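Local coordinates for protein succinylglutamate desuccinylase (Vibrio parahaemolyticus, PDB 2BCO) that probably hydrolyses N-succinylglutamate to succinate and glutamate, the last step of arginine breakdown by the succinyltransferase pathway, as a zinc-dependent enzyme of the AspA/AstE family, at residues Y164-S169 and T217-R222; R268-F273 and G294-K299; N55-C60 and D139-T144; R261-I266 and M326-K331. One frame throughout, in Å; residues are numbered along the deposited sequence.

Contact 1. Residues Y164-S169 and T217-R222; sequences YTFAVS and TMELGR
E219, the predicted active-site glutamate, lays its CG over one face of the F166 ring, 3.5 Å from the ring centroid and offset toward the rim. The two side chains run side by side and point the same way, with ring and carboxylate planes 30° apart. E219 chi1 of -53° places CG over the ring, and the bend at chi2 leads the carboxylate away from the phenyl. Further along, the CA of G221 sits over the Y164 ring, 3.4 Å from Y164 CZ, in a CH-pi contact.

Beneath these contacts runs an antiparallel pairing. E219 N donates to F166 O at 2.8 Å, while the return bond from F166 N to E219 O is weak. V168 and T217 exchange two firmer bonds, V168 N reaching T217 O at 2.9 Å. At G221 the pairing thins to a weak bond from G221 N to Y164 O, and one water joins Y164 OH to R222 N.

The side chain of E219 comes to about 5 Å from the zinc ion held by H63, E66 and H155. Strand 149-157, which carries H155, flanks strand 214-220, and on the face of A167 and M218 the sheet is covered by helices 179-188 and 235-245.

Contact 2. Residues R268-F273 and G294-K299; sequences RLHDDF and GHDGDK
The carboxylate of D296 reaches across to a bend in the chain at L269 and H270 and collects three N-H groups there, two from the backbone and one from an imidazole. L269 N meets D296 OD2 at 3.0 Å, and H270 N meets D296 OD1 at 3.0 Å, each oxygen using its syn lone pair. The third donor, H270 ND1, comes to D296 OD1 at 2.9 Å from above the carboxylate plane, 38° out of it, although the oxygen lies close to the plane of the imidazole. Ring and carboxylate stand 77° apart, and three donors spread over both oxygens should hold the carboxylate against rotation. D296 chi1 of -162° puts CG anti to its backbone N and carries the group over to the loop.

The same residue opens a type II' turn, D296 to K299, the hairpin connection between strands 292-296 and 299-302 of a small three-stranded antiparallel sheet in the barrel-sandwich hybrid domain. At its second position G297 has positive phi, and its CA lies over one face of the H270 ring. D272, centre of an inverse gamma turn, accepts G297 N at its carbonyl O, 2.8 Å away.

F273 begins the edge strand 273-275 and pairs with D296 in a non-hydrogen-bonded position. Its ring turns an edge to the carboxylate, F273 CD1 lying 3.1 Å from D296 OD2, near the plane of the ring. On the loop side, R268 sends NE to H270 O at 3.1 Å and NH2 to D271 O, so its guanidinium spans two successive carbonyls of the loop.

Contact 3. Residues N55-C60 and D139-T144; sequences NIIISC and DFYQDT
The first three residues of strand 55-60 meet the C-terminal end of helix 125-141, and the backbones stay well apart: the nearest CA atoms, those of N55 and Y141, are 7.3 Å from each other. Q142 is the first residue to leave helical geometry, and the chain then swings back so that T144 also faces the strand.

Side chains fill the gap. I57 slides past F140 in the opposite direction, its CG1 3.4 Å from F140 CD2, while I57 CD1 reaches 3.5 Å from Y141 CZ, so the one side chain touches both aromatic rings. F140 chi1 of -174° sends its ring toward the strand, where an edge meets the backbone of N55 and I56. This is a helix packed on the sheet of the catalytic domain, where strands 90-95 and 149-157 run parallel to 55-60 on its two sides.

Y141 brings a ring edge to N55 O, with CE1 3.6 Å from that oxygen, and its hydroxyl is hydrogen-bonded to W150 O. T144 OG1 donates to Y141 O at 2.7 Å, tying the post-helix turn back to the helix end. The methyl side of T144 crosses the amide of N55, T144 CB lying 3.7 Å from N55 ND2; that nitrogen is hydrogen-bonded to the hydroxyl of T148, and N55 OD1 accepts from R90.

Contact 4. Residues R261-I266 and M326-K331; sequences RVSRTI and MVCEVK
A classic beta bulge interrupts the antiparallel pairing of strands 258-267 and 322-335 in the barrel-sandwich hybrid domain: S263 and R264 both face M326. M326 O takes both amides, a weak bond from S263 N and a better one from R264 N at 3.2 Å, while M326 N returns to R264 O at 2.9 Å. Before the bulge the register is regular, with R261 N donating to C328 O at 3.0 Å and C328 N donating back to R261 O.

On the face that bears R261, R264, M326 and C328, each guanidinium has a side-chain atom of the other strand over one face. C328 SG stands over the centre of the R261 guanidinium, 3.7 Å from R261 CZ. The arm of R261, extended from CG to NE, crosses V330 at about a right angle, and V330 CG2 touches R261 CD at 3.4 Å and meets the guanidinium at its edge.

The bulge shifts the register by one residue and turns the strand a corner at S263. Beyond it, R264 and M326, a selenomethionine, run side by side in the same direction, with R264 CG 3.8 Å from M326 CB. M326 chi1 of -65° puts CG anti to the carbonyl carbon and, more loosely than C328 SG on R261, over the R264 guanidinium; bends at chi2 and chi3 then fold SE and CE. The charge of R264 is met by a salt bridge from NE to E308. I266 CG1 packs 4.1 Å from M326 CG.

How the contacts relate
Contacts 1 and 3 are buried in the catalytic domain, and contacts 2 and 4 belong to the barrel-sandwich hybrid domain. Strand 149-157 connects the first two, pairing with 55-60 on one side and with 214-220 on the other; yet contact 3 relies on aromatic and aliphatic packing, whereas contact 1 joins backbone pairing to a carboxylate near the zinc. Contact 4 is also a strand pairing, partly buried, but with a bulge and with arginine guanidinium faces covered by C328 SG and by M326 CG. Contact 2, whose centre lies about 31 Å from the centre of the chain, is more exposed and leans on polar bonds. It touches contact 4 where F273 CZ meets I266 CG2 at 4.2 Å.

Contact 1. Residues Y164-S169 and T217-R222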
loop_
_atom_site.group_PDB
_atom_site.type_symbol
_atom_site.label_atom_id
_atom_site.label_comp_id
_atom_site.label_asym_id
_atom_site.label_seq_id
_atom_site.Cartn_x
_atom_site.Cartn_y
_atom_site.Cartn_z
ATOM N N TYR A 164 -4.382 14.123 -2.377
ATOM C CA TYR A 164 -2.932 13.944 -2.302
ATOM C C TYR A 164 -2.595 12.558 -1.744
ATOM O O TYR A 164 -1.631 11.923 -2.179
ATOM C CB TYR A 164 -2.304 15.031 -1.432
ATOM C CG TYR A 164 -0.807 14.897 -1.292
ATOM C CD1 TYR A 164 0.047 15.206 -2.353
ATOM C CD2 TYR A 164 -0.242 14.455 -0.101
ATOM C CE1 TYR A 164 1.442 15.076 -2.222
ATOM C CE2 TYR A 164 1.145 14.318 0.039
ATOM C CZ TYR A 164 1.981 14.635 -1.025
ATOM O OH TYR A 164 3.348 14.525 -0.876
ATOM N N THR A 165 -3.386 12.111 -0.769
ATOM C CA THR A 165 -3.237 10.784 -0.177
ATOM C C THR A 165 -4.575 10.056 -0.274
ATOM O O THR A 165 -5.640 10.675 -0.188
ATOM C CB THR A 165 -2.858 10.818 1.332
ATOM O OG1 THR A 165 -3.861 11.533 2.067
ATOM C CG2 THR A 165 -1.500 11.457 1.543
ATOM N N PHE A 166 -4.508 8.746 -0.483
ATOM C CA PHE A 166 -5.696 7.909 -0.537
ATOM C C PHE A 166 -5.263 6.462 -0.409
ATOM O O PHE A 166 -4.081 6.157 -0.539
ATOM C CB PHE A 166 -6.526 8.164 -1.813
ATOM C CG PHE A 166 -5.930 7.618 -3.087
ATOM C CD1 PHE A 166 -6.222 6.322 -3.508
ATOM C CD2 PHE A 166 -5.164 8.430 -3.921
ATOM C CE1 PHE A 166 -5.767 5.843 -4.746
ATOM C CE2 PHE A 166 -4.703 7.957 -5.164
ATOM C CZ PHE A 166 -5.011 6.660 -5.574
ATOM N N ALA A 167 -6.210 5.572 -0.132
ATOM C CA ALA A 167 -5.883 4.168 0.045
ATOM C C ALA A 167 -6.876 3.262 -0.653
ATOM O O ALA A 167 -7.993 3.671 -0.986
ATOM C CB ALA A 167 -5.834 3.834 1.539
ATOM N N VAL A 168 -6.457 2.023 -0.861
ATOM C CA VAL A 168 -7.287 1.027 -1.508
ATOM C C VAL A 168 -7.410 -0.197 -0.609
ATOM O O VAL A 168 -6.404 -0.792 -0.221
ATOM C CB VAL A 168 -6.686 0.602 -2.865
ATOM C CG1 VAL A 168 -7.523 -0.499 -3.477
ATOM C CG2 VAL A 168 -6.622 1.797 -3.798
ATOM N N SER A 169 -8.646 -0.552 -0.270
ATOM C CA SER A 169 -8.919 -1.708 0.579
ATOM C C SER A 169 -9.309 -2.899 -0.305
ATOM O O SER A 169 -10.320 -2.849 -1.009
ATOM C CB SER A 169 -10.058 -1.391 1.554
ATOM O OG SER A 169 -10.367 -2.522 2.342
ATOM N N THR A 217 -3.370 -0.610 0.449
ATOM C CA THR A 217 -2.320 -0.193 -0.457
ATOM C C THR A 217 -2.506 1.308 -0.271
ATOM O O THR A 217 -3.584 1.837 -0.540
ATOM C CB THR A 217 -2.619 -0.580 -1.901
ATOM O OG1 THR A 217 -2.617 -2.007 -2.007
ATOM C CG2 THR A 217 -1.554 0.004 -2.835
HETATM N N MSE A 218 -1.485 1.989 0.223
HETATM C CA MSE A 218 -1.601 3.423 0.458
HETATM C C MSE A 218 -0.797 4.280 -0.526
HETATM O O MSE A 218 0.411 4.100 -0.680
HETATM C CB MSE A 218 -1.188 3.731 1.906
HETATM C CG MSE A 218 -2.009 2.962 2.942
HETATM SE SE MSE A 218 -1.446 3.199 4.782
HETATM C CE MSE A 218 -2.547 4.731 5.202
ATOM N N GLU A 219 -1.482 5.201 -1.197
ATOM C CA GLU A 219 -0.848 6.109 -2.153
ATOM C C GLU A 219 -0.438 7.388 -1.411
ATOM O O GLU A 219 -1.261 8.282 -1.182
ATOM C CB GLU A 219 -1.823 6.464 -3.272
ATOM C CG GLU A 219 -2.464 5.276 -3.976
ATOM C CD GLU A 219 -1.472 4.416 -4.752
ATOM O OE1 GLU A 219 -0.554 4.967 -5.396
ATOM O OE2 GLU A 219 -1.628 3.182 -4.736
ATOM N N LEU A 220 0.837 7.455 -1.039
ATOM C CA LEU A 220 1.399 8.583 -0.301
ATOM C C LEU A 220 2.156 9.555 -1.198
ATOM O O LEU A 220 3.345 9.371 -1.476
ATOM C CB LEU A 220 2.354 8.073 0.778
ATOM C CG LEU A 220 1.795 7.453 2.054
ATOM C CD1 LEU A 220 0.463 6.798 1.790
ATOM C CD2 LEU A 220 2.803 6.462 2.615
ATOM N N GLY A 221 1.474 10.595 -1.644
ATOM C CA GLY A 221 2.134 11.569 -2.479
ATOM C C GLY A 221 2.453 11.060 -3.870
ATOM O O GLY A 221 1.826 10.127 -4.367
ATOM N N ARG A 222 3.443 11.693 -4.487
ATOM C CA ARG A 222 3.878 11.380 -5.848
ATOM C C ARG A 222 5.297 10.837 -5.823
ATOM O O ARG A 222 5.973 10.917 -4.795
ATOM C CB ARG A 222 3.848 12.661 -6.691
ATOM C CG ARG A 222 2.485 13.336 -6.738
ATOM C CD ARG A 222 1.614 12.685 -7.786
ATOM N NE ARG A 222 2.071 13.017 -9.136
ATOM C CZ ARG A 222 1.888 14.201 -9.711
ATOM N NH1 ARG A 222 1.244 15.169 -9.057
ATOM N NH2 ARG A 222 2.353 14.425 -10.933
HETATM O O HOH W 1 4.612 13.929 -3.084
HETATM O O HOH W 2 -1.026 9.710 -4.162
#

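Contact 2. Residues R268-F273 and G294-K299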
loop_
_atom_site.group_PDB
_atom_site.type_symbol
_atom_site.label_atom_id
_atom_site.label_comp_id
_atom_site.label_asym_id
_atom_site.label_seq_id
_atom_site.Cartn_x
_atom_site.Cartn_y
_atom_site.Cartn_z
ATOM N N ARG A 268 -10.826 -3.226 -21.715
ATOM C CA ARG A 268 -10.487 -3.024 -23.127
ATOM C C ARG A 268 -10.927 -4.213 -23.981
ATOM O O ARG A 268 -10.443 -5.334 -23.810
ATOM C CB ARG A 268 -8.979 -2.808 -23.287
ATOM C CG ARG A 268 -8.519 -2.562 -24.722
ATOM C CD ARG A 268 -7.032 -2.251 -24.755
ATOM N NE ARG A 268 -6.539 -1.886 -26.084
ATOM C CZ ARG A 268 -5.332 -1.365 -26.312
ATOM N NH1 ARG A 268 -4.495 -1.149 -25.301
ATOM N NH2 ARG A 268 -4.955 -1.055 -27.547
ATOM N N LEU A 269 -11.847 -3.949 -24.907
ATOM C CA LEU A 269 -12.381 -4.975 -25.793
ATOM C C LEU A 269 -11.712 -5.032 -27.164
ATOM O O LEU A 269 -11.535 -6.115 -27.722
ATOM C CB LEU A 269 -13.888 -4.771 -25.982
ATOM C CG LEU A 269 -14.844 -5.668 -25.192
ATOM C CD1 LEU A 269 -14.758 -7.094 -25.730
ATOM C CD2 LEU A 269 -14.510 -5.619 -23.706
ATOM N N HIS A 270 -11.344 -3.876 -27.707
ATOM C CA HIS A 270 -10.719 -3.831 -29.024
ATOM C C HIS A 270 -9.336 -3.191 -29.021
ATOM O O HIS A 270 -8.909 -2.602 -28.030
ATOM C CB HIS A 270 -11.620 -3.077 -30.006
ATOM C CG HIS A 270 -13.045 -3.534 -29.992
ATOM N ND1 HIS A 270 -13.903 -3.266 -28.946
ATOM C CD2 HIS A 270 -13.761 -4.247 -30.892
ATOM C CE1 HIS A 270 -15.086 -3.792 -29.204
ATOM N NE2 HIS A 270 -15.030 -4.393 -30.378
ATOM N N ASP A 271 -8.648 -3.312 -30.152
ATOM C CA ASP A 271 -7.308 -2.761 -30.315
ATOM C C ASP A 271 -7.365 -1.234 -30.393
ATOM O O ASP A 271 -6.469 -0.541 -29.907
ATOM C CB ASP A 271 -6.665 -3.337 -31.584
ATOM C CG ASP A 271 -5.192 -2.981 -31.712
ATOM O OD1 ASP A 271 -4.870 -1.780 -31.833
ATOM O OD2 ASP A 271 -4.355 -3.908 -31.693
ATOM N N ASP A 272 -8.427 -0.723 -31.011
ATOM C CA ASP A 272 -8.636 0.715 -31.159
ATOM C C ASP A 272 -9.359 1.234 -29.922
ATOM O O ASP A 272 -10.581 1.384 -29.908
ATOM C CB ASP A 272 -9.459 0.997 -32.419
ATOM C CG ASP A 272 -9.710 2.478 -32.637
ATOM O OD1 ASP A 272 -8.780 3.282 -32.414
ATOM O OD2 ASP A 272 -10.838 2.834 -33.037
ATOM N N PHE A 273 -8.581 1.508 -28.885
ATOM C CA PHE A 273 -9.095 1.980 -27.607
ATOM C C PHE A 273 -8.294 3.210 -27.182
ATOM O O PHE A 273 -7.086 3.269 -27.407
ATOM C CB PHE A 273 -8.916 0.854 -26.575
ATOM C CG PHE A 273 -9.359 1.207 -25.184
ATOM C CD1 PHE A 273 -10.649 0.910 -24.752
ATOM C CD2 PHE A 273 -8.476 1.812 -24.289
ATOM C CE1 PHE A 273 -11.055 1.209 -23.446
ATOM C CE2 PHE A 273 -8.875 2.118 -22.977
ATOM C CZ PHE A 273 -10.163 1.814 -22.555
ATOM N N GLY A 294 -13.754 8.777 -23.769
ATOM C CA GLY A 294 -12.929 7.824 -24.482
ATOM C C GLY A 294 -13.772 6.987 -25.417
ATOM O O GLY A 294 -14.931 7.310 -25.680
ATOM N N HIS A 295 -13.193 5.905 -25.919
ATOM C CA HIS A 295 -13.914 5.032 -26.823
ATOM C C HIS A 295 -13.223 3.675 -26.911
ATOM O O HIS A 295 -11.999 3.569 -26.786
ATOM C CB HIS A 295 -14.006 5.678 -28.208
ATOM C CG HIS A 295 -12.686 5.823 -28.897
ATOM N ND1 HIS A 295 -12.069 4.772 -29.543
ATOM C CD2 HIS A 295 -11.860 6.883 -29.025
ATOM C CE1 HIS A 295 -10.917 5.184 -30.041
ATOM N NE2 HIS A 295 -10.762 6.460 -29.743
ATOM N N ASP A 296 -14.023 2.636 -27.106
ATOM C CA ASP A 296 -13.518 1.278 -27.220
ATOM C C ASP A 296 -14.090 0.755 -28.533
ATOM O O ASP A 296 -15.269 0.383 -28.607
ATOM C CB ASP A 296 -14.023 0.434 -26.048
ATOM C CG ASP A 296 -13.218 -0.835 -25.854
ATOM O OD1 ASP A 296 -12.839 -1.469 -26.865
ATOM O OD2 ASP A 296 -12.975 -1.206 -24.685
ATOM N N GLY A 297 -13.257 0.734 -29.570
ATOM C CA GLY A 297 -13.728 0.287 -30.865
ATOM C C GLY A 297 -14.670 1.349 -31.399
ATOM O O GLY A 297 -14.242 2.460 -31.711
ATOM N N ASP A 298 -15.955 1.020 -31.485
ATOM C CA ASP A 298 -16.951 1.968 -31.980
ATOM C C ASP A 298 -17.736 2.555 -30.814
ATOM O O ASP A 298 -18.053 3.744 -30.797
ATOM C CB ASP A 298 -17.928 1.276 -32.938
ATOM C CG ASP A 298 -17.231 0.604 -34.110
ATOM O OD1 ASP A 298 -16.472 1.286 -34.831
ATOM O OD2 ASP A 298 -17.452 -0.606 -34.312
ATOM N N LYS A 299 -18.051 1.700 -29.846
ATOM C CA LYS A 299 -18.814 2.091 -28.663
ATOM C C LYS A 299 -17.985 3.023 -27.780
ATOM O O LYS A 299 -16.954 2.624 -27.241
ATOM C CB LYS A 299 -19.211 0.843 -27.874
ATOM C CG LYS A 299 -20.565 0.929 -27.181
ATOM C CD LYS A 299 -20.592 1.977 -26.082
ATOM C CE LYS A 299 -21.930 1.966 -25.356
ATOM N NZ LYS A 299 -21.959 2.925 -24.219
#

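Contact 3. Residues N55-C60 and D139-T144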
loop_
_atom_site.group_PDB
_atom_site.type_symbol
_atom_site.label_atom_id
_atom_site.label_comp_id
_atom_site.label_asym_id
_atom_site.label_seq_id
_atom_site.Cartn_x
_atom_site.Cartn_y
_atom_site.Cartn_z
ATOM N N ASN A 55 0.511 -7.359 14.826
ATOM C CA ASN A 55 1.544 -7.887 13.950
ATOM C C ASN A 55 1.369 -7.120 12.657
ATOM O O ASN A 55 0.525 -7.444 11.826
ATOM C CB ASN A 55 1.343 -9.385 13.760
ATOM C CG ASN A 55 1.576 -10.154 15.041
ATOM O OD1 ASN A 55 2.716 -10.341 15.464
ATOM N ND2 ASN A 55 0.496 -10.577 15.684
ATOM N N ILE A 56 2.170 -6.073 12.515
ATOM C CA ILE A 56 2.094 -5.201 11.357
ATOM C C ILE A 56 3.213 -5.366 10.346
ATOM O O ILE A 56 4.394 -5.260 10.679
ATOM C CB ILE A 56 2.104 -3.722 11.784
ATOM C CG1 ILE A 56 1.178 -3.509 12.983
ATOM C CG2 ILE A 56 1.686 -2.850 10.610
ATOM C CD1 ILE A 56 1.240 -2.096 13.546
ATOM N N ILE A 57 2.828 -5.621 9.105
ATOM C CA ILE A 57 3.794 -5.725 8.027
ATOM C C ILE A 57 3.761 -4.341 7.410
ATOM O O ILE A 57 2.703 -3.850 7.043
ATOM C CB ILE A 57 3.368 -6.733 6.943
ATOM C CG1 ILE A 57 3.394 -8.157 7.500
ATOM C CG2 ILE A 57 4.300 -6.615 5.732
ATOM C CD1 ILE A 57 2.926 -9.199 6.491
ATOM N N ILE A 58 4.911 -3.696 7.323
ATOM C CA ILE A 58 4.966 -2.373 6.734
ATOM C C ILE A 58 5.910 -2.472 5.546
ATOM O O ILE A 58 7.122 -2.481 5.710
ATOM C CB ILE A 58 5.494 -1.338 7.752
ATOM C CG1 ILE A 58 4.606 -1.351 9.008
ATOM C CG2 ILE A 58 5.507 0.055 7.125
ATOM C CD1 ILE A 58 5.220 -0.636 10.211
ATOM N N SER A 59 5.351 -2.564 4.347
ATOM C CA SER A 59 6.187 -2.673 3.165
ATOM C C SER A 59 6.202 -1.408 2.325
ATOM O O SER A 59 5.248 -0.631 2.302
ATOM C CB SER A 59 5.756 -3.877 2.305
ATOM O OG SER A 59 4.411 -3.780 1.874
ATOM N N CYS A 60 7.317 -1.197 1.650
ATOM C CA CYS A 60 7.463 -0.054 0.780
ATOM C C CYS A 60 8.342 -0.487 -0.376
ATOM O O CYS A 60 9.009 -1.526 -0.308
ATOM C CB CYS A 60 8.112 1.111 1.528
ATOM S SG CYS A 60 9.743 0.754 2.133
ATOM N N ASP A 139 5.723 -16.557 7.165
ATOM C CA ASP A 139 6.539 -16.682 8.371
ATOM C C ASP A 139 6.194 -15.677 9.461
ATOM O O ASP A 139 6.252 -15.993 10.651
ATOM C CB ASP A 139 8.028 -16.544 8.034
ATOM C CG ASP A 139 8.560 -17.721 7.231
ATOM O OD1 ASP A 139 7.809 -18.708 7.024
ATOM O OD2 ASP A 139 9.738 -17.654 6.807
ATOM N N PHE A 140 5.843 -14.464 9.058
ATOM C CA PHE A 140 5.514 -13.425 10.016
ATOM C C PHE A 140 4.154 -13.633 10.683
ATOM O O PHE A 140 4.016 -13.418 11.882
ATOM C CB PHE A 140 5.551 -12.064 9.324
ATOM C CG PHE A 140 5.353 -10.910 10.257
ATOM C CD1 PHE A 140 6.318 -10.593 11.211
ATOM C CD2 PHE A 140 4.197 -10.136 10.187
ATOM C CE1 PHE A 140 6.135 -9.515 12.081
ATOM C CE2 PHE A 140 4.003 -9.056 11.051
ATOM C CZ PHE A 140 4.976 -8.745 12.003
ATOM N N TYR A 141 3.152 -14.043 9.912
ATOM C CA TYR A 141 1.826 -14.258 10.473
ATOM C C TYR A 141 1.650 -15.633 11.113
ATOM O O TYR A 141 0.638 -15.886 11.765
ATOM C CB TYR A 141 0.737 -14.066 9.409
ATOM C CG TYR A 141 0.521 -12.628 8.982
ATOM C CD1 TYR A 141 0.605 -11.583 9.908
ATOM C CD2 TYR A 141 0.178 -12.314 7.668
ATOM C CE1 TYR A 141 0.349 -10.254 9.533
ATOM C CE2 TYR A 141 -0.083 -10.994 7.280
ATOM C CZ TYR A 141 0.004 -9.966 8.215
ATOM O OH TYR A 141 -0.245 -8.664 7.825
ATOM N N GLN A 142 2.630 -16.515 10.938
ATOM C CA GLN A 142 2.539 -17.857 11.505
ATOM C C GLN A 142 2.350 -17.789 13.020
ATOM O O GLN A 142 3.084 -17.092 13.725
ATOM C CB GLN A 142 3.797 -18.671 11.178
ATOM C CG GLN A 142 3.735 -20.106 11.687
ATOM C CD GLN A 142 5.041 -20.857 11.515
ATOM O OE1 GLN A 142 5.556 -20.984 10.403
ATOM N NE2 GLN A 142 5.582 -21.367 12.618
ATOM N N ASP A 143 1.356 -18.520 13.510
ATOM C CA ASP A 143 1.048 -18.559 14.940
ATOM C C ASP A 143 0.687 -17.191 15.519
ATOM O O ASP A 143 1.181 -16.798 16.578
ATOM C CB ASP A 143 2.221 -19.153 15.737
ATOM C CG ASP A 143 2.609 -20.544 15.260
ATOM O OD1 ASP A 143 1.709 -21.375 15.015
ATOM O OD2 ASP A 143 3.823 -20.804 15.142
ATOM N N THR A 144 -0.162 -16.460 14.815
ATOM C CA THR A 144 -0.619 -15.162 15.290
ATOM C C THR A 144 -2.121 -15.192 15.090
ATOM O O THR A 144 -2.608 -15.821 14.154
ATOM C CB THR A 144 -0.047 -13.978 14.466
ATOM O OG1 THR A 144 -0.605 -13.988 13.144
ATOM C CG2 THR A 144 1.465 -14.069 14.375
#

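Contact 4. Residues R261-I266 and M326-K331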
loop_
_atom_site.group_PDB
_atom_site.type_symbol
_atom_site.label_atom_id
_atom_site.label_comp_id
_atom_site.label_asym_id
_atom_site.label_seq_id
_atom_site.Cartn_x
_atom_site.Cartn_y
_atom_site.Cartn_z
ATOM N N ARG A 261 -16.616 3.667 -3.707
ATOM C CA ARG A 261 -16.943 2.296 -4.083
ATOM C C ARG A 261 -16.759 2.263 -5.590
ATOM O O ARG A 261 -16.749 3.311 -6.236
ATOM C CB ARG A 261 -18.393 1.930 -3.721
ATOM C CG ARG A 261 -19.477 2.563 -4.596
ATOM C CD ARG A 261 -20.869 2.027 -4.217
ATOM N NE ARG A 261 -21.966 2.733 -4.883
ATOM C CZ ARG A 261 -22.293 2.593 -6.162
ATOM N NH1 ARG A 261 -21.615 1.764 -6.941
ATOM N NH2 ARG A 261 -23.302 3.292 -6.668
ATOM N N VAL A 262 -16.617 1.076 -6.160
ATOM C CA VAL A 262 -16.436 0.981 -7.600
ATOM C C VAL A 262 -17.761 1.023 -8.371
ATOM O O VAL A 262 -18.541 0.074 -8.333
ATOM C CB VAL A 262 -15.672 -0.306 -7.963
ATOM C CG1 VAL A 262 -15.525 -0.424 -9.478
ATOM C CG2 VAL A 262 -14.310 -0.298 -7.276
ATOM N N SER A 263 -18.017 2.135 -9.056
ATOM C CA SER A 263 -19.238 2.277 -9.845
ATOM C C SER A 263 -19.217 1.186 -10.895
ATOM O O SER A 263 -20.150 0.398 -11.002
ATOM C CB SER A 263 -19.291 3.646 -10.526
ATOM O OG SER A 263 -19.254 4.691 -9.570
ATOM N N ARG A 264 -18.142 1.153 -11.676
ATOM C CA ARG A 264 -17.971 0.133 -12.698
ATOM C C ARG A 264 -16.516 0.002 -13.112
ATOM O O ARG A 264 -15.704 0.907 -12.899
ATOM C CB ARG A 264 -18.862 0.419 -13.911
ATOM C CG ARG A 264 -18.693 1.777 -14.550
ATOM C CD ARG A 264 -19.974 2.157 -15.286
ATOM N NE ARG A 264 -19.860 3.437 -15.977
ATOM C CZ ARG A 264 -19.186 3.616 -17.107
ATOM N NH1 ARG A 264 -18.565 2.596 -17.681
ATOM N NH2 ARG A 264 -19.123 4.819 -17.656
ATOM N N THR A 265 -16.191 -1.150 -13.685
ATOM C CA THR A 265 -14.837 -1.439 -14.126
ATOM C C THR A 265 -14.784 -1.425 -15.656
ATOM O O THR A 265 -15.602 -2.063 -16.314
ATOM C CB THR A 265 -14.376 -2.815 -13.574
ATOM O OG1 THR A 265 -13.008 -3.053 -13.933
ATOM C CG2 THR A 265 -15.243 -3.926 -14.130
ATOM N N ILE A 266 -13.830 -0.683 -16.212
ATOM C CA ILE A 266 -13.669 -0.568 -17.659
ATOM C C ILE A 266 -12.695 -1.617 -18.202
ATOM O O ILE A 266 -11.555 -1.710 -17.747
ATOM C CB ILE A 266 -13.140 0.840 -18.048
ATOM C CG1 ILE A 266 -14.057 1.925 -17.478
ATOM C CG2 ILE A 266 -13.032 0.958 -19.563
ATOM C CD1 ILE A 266 -15.506 1.811 -17.911
HETATM N N MSE A 326 -14.145 3.273 -12.353
HETATM C CA MSE A 326 -15.038 4.419 -12.257
HETATM C C MSE A 326 -15.556 4.293 -10.835
HETATM O O MSE A 326 -16.122 3.268 -10.462
HETATM C CB MSE A 326 -16.189 4.310 -13.258
HETATM C CG MSE A 326 -15.772 4.363 -14.718
HETATM SE SE MSE A 326 -14.958 6.041 -15.187
HETATM C CE MSE A 326 -16.559 7.017 -15.687
ATOM N N VAL A 327 -15.339 5.325 -10.037
ATOM C CA VAL A 327 -15.760 5.290 -8.647
ATOM C C VAL A 327 -16.666 6.449 -8.278
ATOM O O VAL A 327 -16.798 7.412 -9.036
ATOM C CB VAL A 327 -14.537 5.310 -7.730
ATOM C CG1 VAL A 327 -13.591 4.185 -8.127
ATOM C CG2 VAL A 327 -13.830 6.657 -7.836
ATOM N N CYS A 328 -17.284 6.344 -7.109
ATOM C CA CYS A 328 -18.178 7.377 -6.611
ATOM C C CYS A 328 -18.290 7.237 -5.106
ATOM O O CYS A 328 -18.168 6.132 -4.570
ATOM C CB CYS A 328 -19.565 7.236 -7.244
ATOM S SG CYS A 328 -20.388 5.650 -6.931
ATOM N N GLU A 329 -18.507 8.351 -4.421
ATOM C CA GLU A 329 -18.646 8.311 -2.971
ATOM C C GLU A 329 -19.746 7.319 -2.606
ATOM O O GLU A 329 -20.692 7.102 -3.370
ATOM C CB GLU A 329 -19.016 9.689 -2.411
ATOM C CG GLU A 329 -17.973 10.764 -2.640
ATOM C CD GLU A 329 -18.151 11.954 -1.709
ATOM O OE1 GLU A 329 -17.464 12.978 -1.910
ATOM O OE2 GLU A 329 -18.972 11.860 -0.772
ATOM N N VAL A 330 -19.627 6.706 -1.440
ATOM C CA VAL A 330 -20.654 5.777 -1.046
ATOM C C VAL A 330 -21.131 5.968 0.386
ATOM O O VAL A 330 -20.390 6.450 1.253
ATOM C CB VAL A 330 -20.199 4.330 -1.258
ATOM C CG1 VAL A 330 -19.126 3.956 -0.267
ATOM C CG2 VAL A 330 -21.409 3.409 -1.162
ATOM N N LYS A 331 -22.390 5.613 0.615
ATOM C CA LYS A 331 -22.986 5.728 1.933
ATOM C C LYS A 331 -22.515 4.503 2.689
ATOM O O LYS A 331 -22.839 3.373 2.329
ATOM C CB LYS A 331 -24.516 5.746 1.839
ATOM C CG LYS A 331 -25.187 6.147 3.149
ATOM C CD LYS A 331 -26.708 6.120 3.066
ATOM C CE LYS A 331 -27.324 6.594 4.373
ATOM N NZ LYS A 331 -26.846 5.791 5.535
#